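Local coordinates for sugar ABC transporter substrate-binding protein (Treponema pallidum subsp. pallidum, PDB 5U2P), which is an orphan periplasmic ligand-binding protein that probably captures a small solute, perhaps a sugar, for import by an ABC transporter, at residues D100-F105 with P121-G126; L285-L290 with S360-S365; S336-H341 with T351-P356. All blocks are in the same frame, centred on the assembly; numbering follows the deposited sequence.

Interaction 1: D100-F105 with P121-G126; sequences DPYLYF and PTDPYG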
loop_
_atom_site.group_PDB
_atom_site.type_symbol
_atom_site.label_atom_id
_atom_site.label_comp_id
_atom_site.label_asym_id
_atom_site.label_seq_id
_atom_site.Cartn_x
_atom_site.Cartn_y
_atom_site.Cartn_z
ATOM N N ASP A 100 20.299 6.349 -5.803
ATOM C CA ASP A 100 20.125 6.686 -7.218
ATOM C C ASP A 100 20.178 5.428 -8.073
ATOM O O ASP A 100 21.265 4.868 -8.317
ATOM C CB ASP A 100 21.208 7.679 -7.688
ATOM C CG ASP A 100 20.952 8.199 -9.094
ATOM O OD1 ASP A 100 20.107 7.628 -9.812
ATOM O OD2 ASP A 100 21.598 9.186 -9.490
ATOM N N PRO A 101 19.014 4.953 -8.554
ATOM C CA PRO A 101 19.071 3.690 -9.302
ATOM C C PRO A 101 19.861 3.763 -10.611
ATOM O O PRO A 101 20.303 2.731 -11.104
ATOM C CB PRO A 101 17.588 3.392 -9.587
ATOM C CG PRO A 101 16.955 4.746 -9.643
ATOM C CD PRO A 101 17.675 5.562 -8.610
ATOM N N TYR A 102 20.035 4.961 -11.172
ATOM C CA TYR A 102 20.738 5.092 -12.452
ATOM C C TYR A 102 22.247 4.944 -12.245
ATOM O O TYR A 102 22.999 4.704 -13.194
ATOM C CB TYR A 102 20.373 6.428 -13.118
ATOM C CG TYR A 102 18.891 6.459 -13.436
ATOM C CD1 TYR A 102 17.985 7.024 -12.556
ATOM C CD2 TYR A 102 18.397 5.838 -14.583
ATOM C CE1 TYR A 102 16.625 7.019 -12.824
ATOM C CE2 TYR A 102 17.040 5.830 -14.863
ATOM C CZ TYR A 102 16.161 6.417 -13.980
ATOM O OH TYR A 102 14.812 6.395 -14.240
ATOM N N LEU A 103 22.670 5.066 -10.990
ATOM C CA LEU A 103 24.053 4.803 -10.592
ATOM C C LEU A 103 24.323 3.348 -10.253
ATOM O O LEU A 103 25.416 2.842 -10.517
ATOM C CB LEU A 103 24.415 5.635 -9.361
ATOM C CG LEU A 103 25.538 6.656 -9.497
ATOM C CD1 LEU A 103 25.132 7.733 -10.485
ATOM C CD2 LEU A 103 25.859 7.246 -8.130
ATOM N N TYR A 104 23.341 2.685 -9.648
ATOM C CA TYR A 104 23.614 1.405 -8.990
ATOM C C TYR A 104 22.869 0.192 -9.512
ATOM O O TYR A 104 23.346 -0.923 -9.313
ATOM C CB TYR A 104 23.320 1.524 -7.505
ATOM C CG TYR A 104 24.216 2.506 -6.788
ATOM C CD1 TYR A 104 25.589 2.319 -6.765
ATOM C CD2 TYR A 104 23.682 3.594 -6.118
ATOM C CE1 TYR A 104 26.408 3.203 -6.106
ATOM C CE2 TYR A 104 24.492 4.481 -5.456
ATOM C CZ TYR A 104 25.854 4.276 -5.455
ATOM O OH TYR A 104 26.681 5.148 -4.801
ATOM N N PHE A 105 21.709 0.391 -10.139
ATOM C CA PHE A 105 20.848 -0.742 -10.507
ATOM C C PHE A 105 20.547 -0.862 -11.993
ATOM O O PHE A 105 20.446 0.118 -12.710
ATOM C CB PHE A 105 19.532 -0.656 -9.755
ATOM C CG PHE A 105 19.699 -0.579 -8.264
ATOM C CD1 PHE A 105 20.553 -1.459 -7.616
ATOM C CD2 PHE A 105 19.011 0.351 -7.518
ATOM C CE1 PHE A 105 20.729 -1.392 -6.244
ATOM C CE2 PHE A 105 19.183 0.429 -6.140
ATOM C CZ PHE A 105 20.044 -0.447 -5.509
ATOM N N PRO A 121 6.349 -1.940 -9.954
ATOM C CA PRO A 121 7.022 -0.868 -9.220
ATOM C C PRO A 121 7.607 0.157 -10.163
ATOM O O PRO A 121 8.137 -0.213 -11.220
ATOM C CB PRO A 121 8.137 -1.589 -8.465
ATOM C CG PRO A 121 7.782 -3.039 -8.534
ATOM C CD PRO A 121 7.022 -3.231 -9.764
ATOM N N THR A 122 7.538 1.434 -9.792
ATOM C CA THR A 122 8.113 2.478 -10.624
ATOM C C THR A 122 8.842 3.536 -9.808
ATOM O O THR A 122 8.435 3.866 -8.682
ATOM C CB THR A 122 7.038 3.188 -11.461
ATOM O OG1 THR A 122 6.032 3.716 -10.590
ATOM C CG2 THR A 122 6.396 2.217 -12.456
ATOM N N ASP A 123 9.925 4.044 -10.389
ATOM C CA ASP A 123 10.598 5.243 -9.888
ATOM C C ASP A 123 9.824 6.444 -10.404
ATOM O O ASP A 123 8.783 6.272 -11.033
ATOM C CB ASP A 123 12.079 5.248 -10.305
ATOM C CG ASP A 123 12.321 5.750 -11.729
ATOM O OD1 ASP A 123 11.419 5.710 -12.600
ATOM O OD2 ASP A 123 13.465 6.183 -11.985
ATOM N N PRO A 124 10.302 7.662 -10.119
ATOM C CA PRO A 124 9.457 8.803 -10.506
ATOM C C PRO A 124 9.396 9.022 -12.022
ATOM O O PRO A 124 8.605 9.851 -12.484
ATOM C CB PRO A 124 10.123 9.987 -9.792
ATOM C CG PRO A 124 10.868 9.375 -8.630
ATOM C CD PRO A 124 11.351 8.043 -9.157
ATOM N N TYR A 125 10.216 8.286 -12.771
ATOM C CA TYR A 125 10.209 8.327 -14.228
ATOM C C TYR A 125 9.416 7.177 -14.819
ATOM O O TYR A 125 9.301 7.073 -16.036
ATOM C CB TYR A 125 11.629 8.248 -14.795
ATOM C CG TYR A 125 12.510 9.460 -14.543
ATOM C CD1 TYR A 125 12.425 10.587 -15.350
ATOM C CD2 TYR A 125 13.449 9.458 -13.511
ATOM C CE1 TYR A 125 13.232 11.682 -15.124
ATOM C CE2 TYR A 125 14.266 10.553 -13.286
ATOM C CZ TYR A 125 14.148 11.656 -14.089
ATOM O OH TYR A 125 14.971 12.739 -13.861
ATOM N N GLY A 126 8.917 6.285 -13.967
ATOM C CA GLY A 126 8.101 5.183 -14.448
ATOM C C GLY A 126 8.873 3.898 -14.716
ATOM O O GLY A 126 8.342 2.965 -15.333
#
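Tyr102 reaches across from the short helix 101-104 to Asp123, the first residue of a type I beta turn that runs to Gly126. Asp123 also forms an Asx turn, so one carboxylate serves both the local loop and the contact. The phenol OH of Tyr102 donates to Asp123 OD2 at 2.6 Å. It arrives on the syn side of that oxygen, 17° out of the carboxylate plane, and the bond is short. Tyr102 CG lies anti to its own carbonyl carbon (chi1 -63°), which sends the ring toward the turn. The other oxygen, Asp123 OD1, faces its own loop. It accepts from Tyr125 N at 2.8 Å, from well above the carboxylate plane, and also from Lys127 N. With both oxygens engaged, rotation of the carboxylate is restricted.

Two aromatic neighbours border the tyrosine. Phe129, outside the two segments, meets the Tyr102 ring edge-to-face. Tyr125 sits obliquely to it, with ring centroids 5.9 Å apart and planes almost perpendicular, at 88°. Tyr125 itself is exposed. Pro101 adds a looser touch, with CG 4.4 Å from Asp123 OD2. The helix start is held separately: Asp100 is the N-cap, and its OD1 accepts from Tyr102 N at 3.0 Å. The same tyrosine therefore has its backbone N capped within the helix and its hydroxyl bound across the contact. That hydroxyl also abuts the neighbouring ring, with Tyr102 OH 3.4 Å from Tyr125 CD2.

Interaction 2: L285-L290 with S360-S365; sequences LGACVL and SALFKS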
loop_
_atom_site.group_PDB
_atom_site.type_symbol
_atom_site.label_atom_id
_atom_site.label_comp_id
_atom_site.label_asym_id
_atom_site.label_seq_id
_atom_site.Cartn_x
_atom_site.Cartn_y
_atom_site.Cartn_z
ATOM N N LEU A 285 -18.548 -10.627 4.294
ATOM C CA LEU A 285 -17.888 -9.345 4.106
ATOM C C LEU A 285 -17.839 -8.994 2.635
ATOM O O LEU A 285 -17.491 -9.828 1.806
ATOM C CB LEU A 285 -16.470 -9.411 4.683
ATOM C CG LEU A 285 -15.808 -8.140 5.198
ATOM C CD1 LEU A 285 -16.563 -7.639 6.393
ATOM C CD2 LEU A 285 -14.356 -8.414 5.576
ATOM N N GLY A 286 -18.177 -7.754 2.313
ATOM C CA GLY A 286 -17.987 -7.228 0.976
ATOM C C GLY A 286 -16.930 -6.145 0.993
ATOM O O GLY A 286 -16.583 -5.637 2.065
ATOM N N ALA A 287 -16.404 -5.811 -0.183
ATOM C CA ALA A 287 -15.387 -4.763 -0.322
ATOM C C ALA A 287 -15.559 -3.994 -1.624
ATOM O O ALA A 287 -15.589 -4.580 -2.709
ATOM C CB ALA A 287 -13.997 -5.357 -0.267
ATOM N N CYS A 288 -15.608 -2.676 -1.524
ATOM C CA CYS A 288 -15.783 -1.832 -2.697
ATOM C C CYS A 288 -14.968 -0.562 -2.573
ATOM O O CYS A 288 -14.379 -0.275 -1.527
ATOM C CB CYS A 288 -17.259 -1.487 -2.882
ATOM S SG CYS A 288 -17.949 -0.538 -1.510
ATOM N N VAL A 289 -14.925 0.191 -3.664
ATOM C CA VAL A 289 -14.272 1.488 -3.682
ATOM C C VAL A 289 -14.955 2.436 -2.721
ATOM O O VAL A 289 -16.182 2.437 -2.616
ATOM C CB VAL A 289 -14.284 2.078 -5.098
ATOM C CG1 VAL A 289 -14.004 3.578 -5.087
ATOM C CG2 VAL A 289 -13.272 1.339 -5.947
ATOM N N LEU A 290 -14.174 3.248 -2.016
ATOM C CA LEU A 290 -14.770 4.295 -1.186
ATOM C C LEU A 290 -15.084 5.508 -2.053
ATOM O O LEU A 290 -14.163 6.199 -2.502
ATOM C CB LEU A 290 -13.840 4.696 -0.044
ATOM C CG LEU A 290 -14.377 5.797 0.884
ATOM C CD1 LEU A 290 -15.387 5.264 1.903
ATOM C CD2 LEU A 290 -13.222 6.451 1.569
ATOM N N SER A 360 -12.106 -10.310 -3.862
ATOM C CA SER A 360 -12.210 -10.971 -5.152
ATOM C C SER A 360 -12.624 -10.015 -6.264
ATOM O O SER A 360 -12.010 -9.988 -7.324
ATOM C CB SER A 360 -13.203 -12.129 -5.068
ATOM O OG SER A 360 -13.340 -12.751 -6.331
ATOM N N ALA A 361 -13.653 -9.216 -6.019
ATOM C CA ALA A 361 -14.155 -8.304 -7.043
ATOM C C ALA A 361 -13.126 -7.224 -7.369
ATOM O O ALA A 361 -12.859 -6.936 -8.539
ATOM C CB ALA A 361 -15.461 -7.673 -6.590
ATOM N N LEU A 362 -12.541 -6.640 -6.326
ATOM C CA LEU A 362 -11.559 -5.573 -6.490
ATOM C C LEU A 362 -10.265 -6.120 -7.072
ATOM O O LEU A 362 -9.524 -5.410 -7.755
ATOM C CB LEU A 362 -11.288 -4.877 -5.152
ATOM C CG LEU A 362 -12.363 -3.886 -4.664
ATOM C CD1 LEU A 362 -12.015 -3.328 -3.274
ATOM C CD2 LEU A 362 -12.601 -2.750 -5.658
ATOM N N PHE A 363 -9.981 -7.385 -6.805
ATOM C CA PHE A 363 -8.797 -7.974 -7.401
ATOM C C PHE A 363 -8.930 -8.007 -8.927
ATOM O O PHE A 363 -7.992 -7.644 -9.641
ATOM C CB PHE A 363 -8.545 -9.372 -6.855
ATOM C CG PHE A 363 -7.250 -9.961 -7.321
ATOM C CD1 PHE A 363 -6.052 -9.581 -6.732
ATOM C CD2 PHE A 363 -7.222 -10.862 -8.368
ATOM C CE1 PHE A 363 -4.852 -10.107 -7.161
ATOM C CE2 PHE A 363 -6.025 -11.394 -8.804
ATOM C CZ PHE A 363 -4.833 -11.009 -8.192
ATOM N N LYS A 364 -10.095 -8.425 -9.423
ATOM C CA LYS A 364 -10.335 -8.484 -10.861
ATOM C C LYS A 364 -10.499 -7.104 -11.492
ATOM O O LYS A 364 -10.033 -6.881 -12.606
ATOM C CB LYS A 364 -11.580 -9.326 -11.172
ATOM C CG LYS A 364 -11.525 -10.751 -10.649
ATOM C CD LYS A 364 -10.341 -11.527 -11.219
ATOM C CE LYS A 364 -10.303 -12.952 -10.678
ATOM N NZ LYS A 364 -9.047 -13.675 -11.042
ATOM N N SER A 365 -11.165 -6.181 -10.801
ATOM C CA SER A 365 -11.450 -4.874 -11.387
ATOM C C SER A 365 -10.272 -3.904 -11.342
ATOM O O SER A 365 -10.129 -3.070 -12.232
ATOM C CB SER A 365 -12.655 -4.233 -10.695
ATOM O OG SER A 365 -12.465 -4.090 -9.297
#
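Leu362 on helix 360-367 presses its two methyls against the backbone and side chains of strand 285-288 and the residue after it. It supplies about half of the 150 Å² buried here. The nearest CA atoms across the contact are those of Cys288 and Leu362, 6.8 Å apart.

The tight part is the branched end of Leu362. CD1 meets the strand at Ala287. It lies 3.8 Å from Ala287 O and 4.1 Å from Ala287 CB. The same methyl is 4.0 Å from Cys288 N, so it rests on the peptide that joins the two residues. The other methyl, CD2, meets Val289 CG2 at 4.2 Å. The Val289 and Leu362 side chains cross at about a right angle. The leucine has CG anti to its carbonyl carbon (chi1 -77°) and CD1 anti to CA (chi2 176°). This extended path carries CD1 to the strand. No hydrogen bond links the segments; the side chains meet by van der Waals packing, with one methyl against the peptide. Cys288 points away from the helix, and its side chain touches Leu142 and Glu156.

The loose flank of the contact is at Ala361, one residue before the leucine. Ala361 is exposed to solvent. It points toward the strand, but its methyl comes no nearer than 5.0 Å.

Gly286 and Cys288 are bonded through their backbones to Tyr144 and Leu142 of strand 138-145, and Leu362 also touches Ala141 there. Such a helix laid on one face of a mixed sheet is typical of the alpha/beta lobes of periplasmic solute-binding proteins.

Interaction 3: S336-H341 with T351-P356; sequences SFFEEH and TSAVIP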
loop_
_atom_site.group_PDB
_atom_site.type_symbol
_atom_site.label_atom_id
_atom_site.label_comp_id
_atom_site.label_asym_id
_atom_site.label_seq_id
_atom_site.Cartn_x
_atom_site.Cartn_y
_atom_site.Cartn_z
ATOM N N SER A 336 5.653 -21.977 -6.575
ATOM C CA SER A 336 6.429 -22.581 -5.504
ATOM C C SER A 336 6.677 -21.594 -4.370
ATOM O O SER A 336 6.463 -21.899 -3.197
ATOM C CB SER A 336 7.751 -23.104 -6.065
ATOM O OG SER A 336 8.571 -23.631 -5.045
ATOM N N PHE A 337 7.096 -20.387 -4.724
ATOM C CA PHE A 337 7.388 -19.360 -3.742
ATOM C C PHE A 337 6.200 -19.039 -2.838
ATOM O O PHE A 337 6.357 -18.868 -1.627
ATOM C CB PHE A 337 7.871 -18.107 -4.500
ATOM C CG PHE A 337 8.309 -16.966 -3.622
ATOM C CD1 PHE A 337 9.232 -17.157 -2.615
ATOM C CD2 PHE A 337 7.831 -15.681 -3.851
ATOM C CE1 PHE A 337 9.651 -16.103 -1.830
ATOM C CE2 PHE A 337 8.243 -14.615 -3.059
ATOM C CZ PHE A 337 9.155 -14.826 -2.051
ATOM N N PHE A 338 5.009 -18.925 -3.423
ATOM C CA PHE A 338 3.848 -18.496 -2.671
ATOM C C PHE A 338 3.140 -19.645 -1.956
ATOM O O PHE A 338 2.079 -19.441 -1.359
ATOM C CB PHE A 338 2.876 -17.748 -3.583
ATOM C CG PHE A 338 3.173 -16.265 -3.647
ATOM C CD1 PHE A 338 4.054 -15.760 -4.587
ATOM C CD2 PHE A 338 2.646 -15.405 -2.704
ATOM C CE1 PHE A 338 4.361 -14.407 -4.612
ATOM C CE2 PHE A 338 2.952 -14.049 -2.719
ATOM C CZ PHE A 338 3.813 -13.552 -3.681
ATOM N N GLU A 339 3.735 -20.833 -1.988
ATOM C CA GLU A 339 3.316 -21.895 -1.070
ATOM C C GLU A 339 3.856 -21.591 0.333
ATOM O O GLU A 339 3.376 -22.137 1.323
ATOM C CB GLU A 339 3.794 -23.260 -1.560
ATOM C CG GLU A 339 3.027 -23.745 -2.781
ATOM C CD GLU A 339 3.542 -25.065 -3.310
ATOM O OE1 GLU A 339 4.453 -25.640 -2.679
ATOM O OE2 GLU A 339 3.037 -25.527 -4.356
ATOM N N GLU A 340 4.839 -20.693 0.399
ATOM C CA GLU A 340 5.460 -20.271 1.649
ATOM C C GLU A 340 5.322 -18.774 1.912
ATOM O O GLU A 340 5.068 -18.342 3.030
ATOM C CB GLU A 340 6.942 -20.636 1.629
ATOM C CG GLU A 340 7.204 -22.100 1.358
ATOM C CD GLU A 340 8.561 -22.540 1.860
ATOM O OE1 GLU A 340 9.487 -22.663 1.030
ATOM O OE2 GLU A 340 8.698 -22.758 3.083
ATOM N N HIS A 341 5.515 -17.973 0.876
ATOM C CA HIS A 341 5.541 -16.533 1.050
ATOM C C HIS A 341 4.134 -15.993 1.243
ATOM O O HIS A 341 3.224 -16.343 0.494
ATOM C CB HIS A 341 6.215 -15.877 -0.159
ATOM C CG HIS A 341 6.511 -14.422 0.030
ATOM N ND1 HIS A 341 7.446 -13.964 0.931
ATOM C CD2 HIS A 341 5.990 -13.323 -0.565
ATOM C CE1 HIS A 341 7.485 -12.644 0.891
ATOM N NE2 HIS A 341 6.614 -12.230 -0.012
ATOM N N THR A 351 -1.176 -19.370 -8.788
ATOM C CA THR A 351 -2.228 -20.244 -8.266
ATOM C C THR A 351 -2.158 -20.455 -6.754
ATOM O O THR A 351 -3.185 -20.536 -6.088
ATOM C CB THR A 351 -2.177 -21.625 -8.958
ATOM O OG1 THR A 351 -0.985 -22.327 -8.569
ATOM C CG2 THR A 351 -2.190 -21.466 -10.463
ATOM N N SER A 352 -0.946 -20.549 -6.215
ATOM C CA SER A 352 -0.748 -20.829 -4.797
ATOM C C SER A 352 -0.988 -19.629 -3.898
ATOM O O SER A 352 -1.079 -19.780 -2.676
ATOM C CB SER A 352 0.664 -21.354 -4.570
ATOM O OG SER A 352 1.614 -20.408 -5.032
ATOM N N ALA A 353 -1.079 -18.435 -4.486
ATOM C CA ALA A 353 -1.388 -17.247 -3.713
ATOM C C ALA A 353 -2.894 -17.196 -3.508
ATOM O O ALA A 353 -3.667 -17.245 -4.462
ATOM C CB ALA A 353 -0.882 -15.975 -4.410
ATOM N N VAL A 354 -3.303 -17.120 -2.252
ATOM C CA VAL A 354 -4.711 -17.064 -1.907
ATOM C C VAL A 354 -5.211 -15.622 -1.878
ATOM O O VAL A 354 -4.677 -14.794 -1.142
ATOM C CB VAL A 354 -4.959 -17.716 -0.538
ATOM C CG1 VAL A 354 -6.449 -17.721 -0.203
ATOM C CG2 VAL A 354 -4.391 -19.127 -0.518
ATOM N N ILE A 355 -6.237 -15.323 -2.672
ATOM C CA ILE A 355 -6.897 -14.007 -2.638
ATOM C C ILE A 355 -8.167 -14.064 -1.771
ATOM O O ILE A 355 -9.095 -14.807 -2.095
ATOM C CB ILE A 355 -7.307 -13.531 -4.052
ATOM C CG1 ILE A 355 -6.164 -13.726 -5.058
ATOM C CG2 ILE A 355 -7.781 -12.077 -4.020
ATOM C CD1 ILE A 355 -4.911 -12.935 -4.735
ATOM N N PRO A 356 -8.231 -13.262 -0.687
ATOM C CA PRO A 356 -9.442 -13.220 0.149
ATOM C C PRO A 356 -10.710 -12.947 -0.660
ATOM O O PRO A 356 -10.704 -12.043 -1.500
ATOM C CB PRO A 356 -9.161 -12.071 1.115
ATOM C CG PRO A 356 -7.678 -12.022 1.215
ATOM C CD PRO A 356 -7.161 -12.408 -0.142
#
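Ser352 lodges against the turn that ends helix 331-337, and it buries more surface here than any other residue. Its OG lies between the backbone N and the carbonyl carbon (chi1 58°). That places it 3.3 Å from Phe338 CB. This is a contact and not a bond: the hydroxyl is hydrogen-bonded to Asn335 O, in the last turn of the helix. Ser352 CB meets the aliphatic part of Glu339, with CG 3.8 Å away, while the glutamate itself is exposed.

Phe338 is the second main contributor and is the first residue past the helix to leave helical backbone angles. The loop 351-356 that it meets leads from helix 331-337, which packs on helix 45-58, to helix 360-367 in the other lobe. It is thus one of the crossings between the two lobes of this bilobal solute-binding fold.

Ala353 is the third. Its methyl sits obliquely to the Phe338 ring, 4.0 Å from Phe338 CD2. Pro345 touches Ala353 as well. The end of the ring leads away from 351-356, and the side chain also touches Asn134. Phe338 CE2 lies in the plane of the His341 ring at its edge.

Overall arrangement
The chain folds into two lobes, and the contacts are spread over both. Interaction 1 comes first along the chain, in the lobe of the five-stranded sheet. Interaction 2 is in the other lobe, on the six-stranded sheet; their centres are 31 Å apart, on opposite sides of the chain's centre. Interaction 3 is nested in the loop that interaction 2 closes. Its centre is 28 Å from that of interaction 1 and 19 Å from that of interaction 2. Interactions 2 and 3 touch where Phe363 CE1 meets Ile355 CD1 at 3.7 Å. Segment 351-356 lies on the chain path from helix 331-337 to helix 360-367 and so crosses between the lobes, consistent with a hinged, ligand-closing protein.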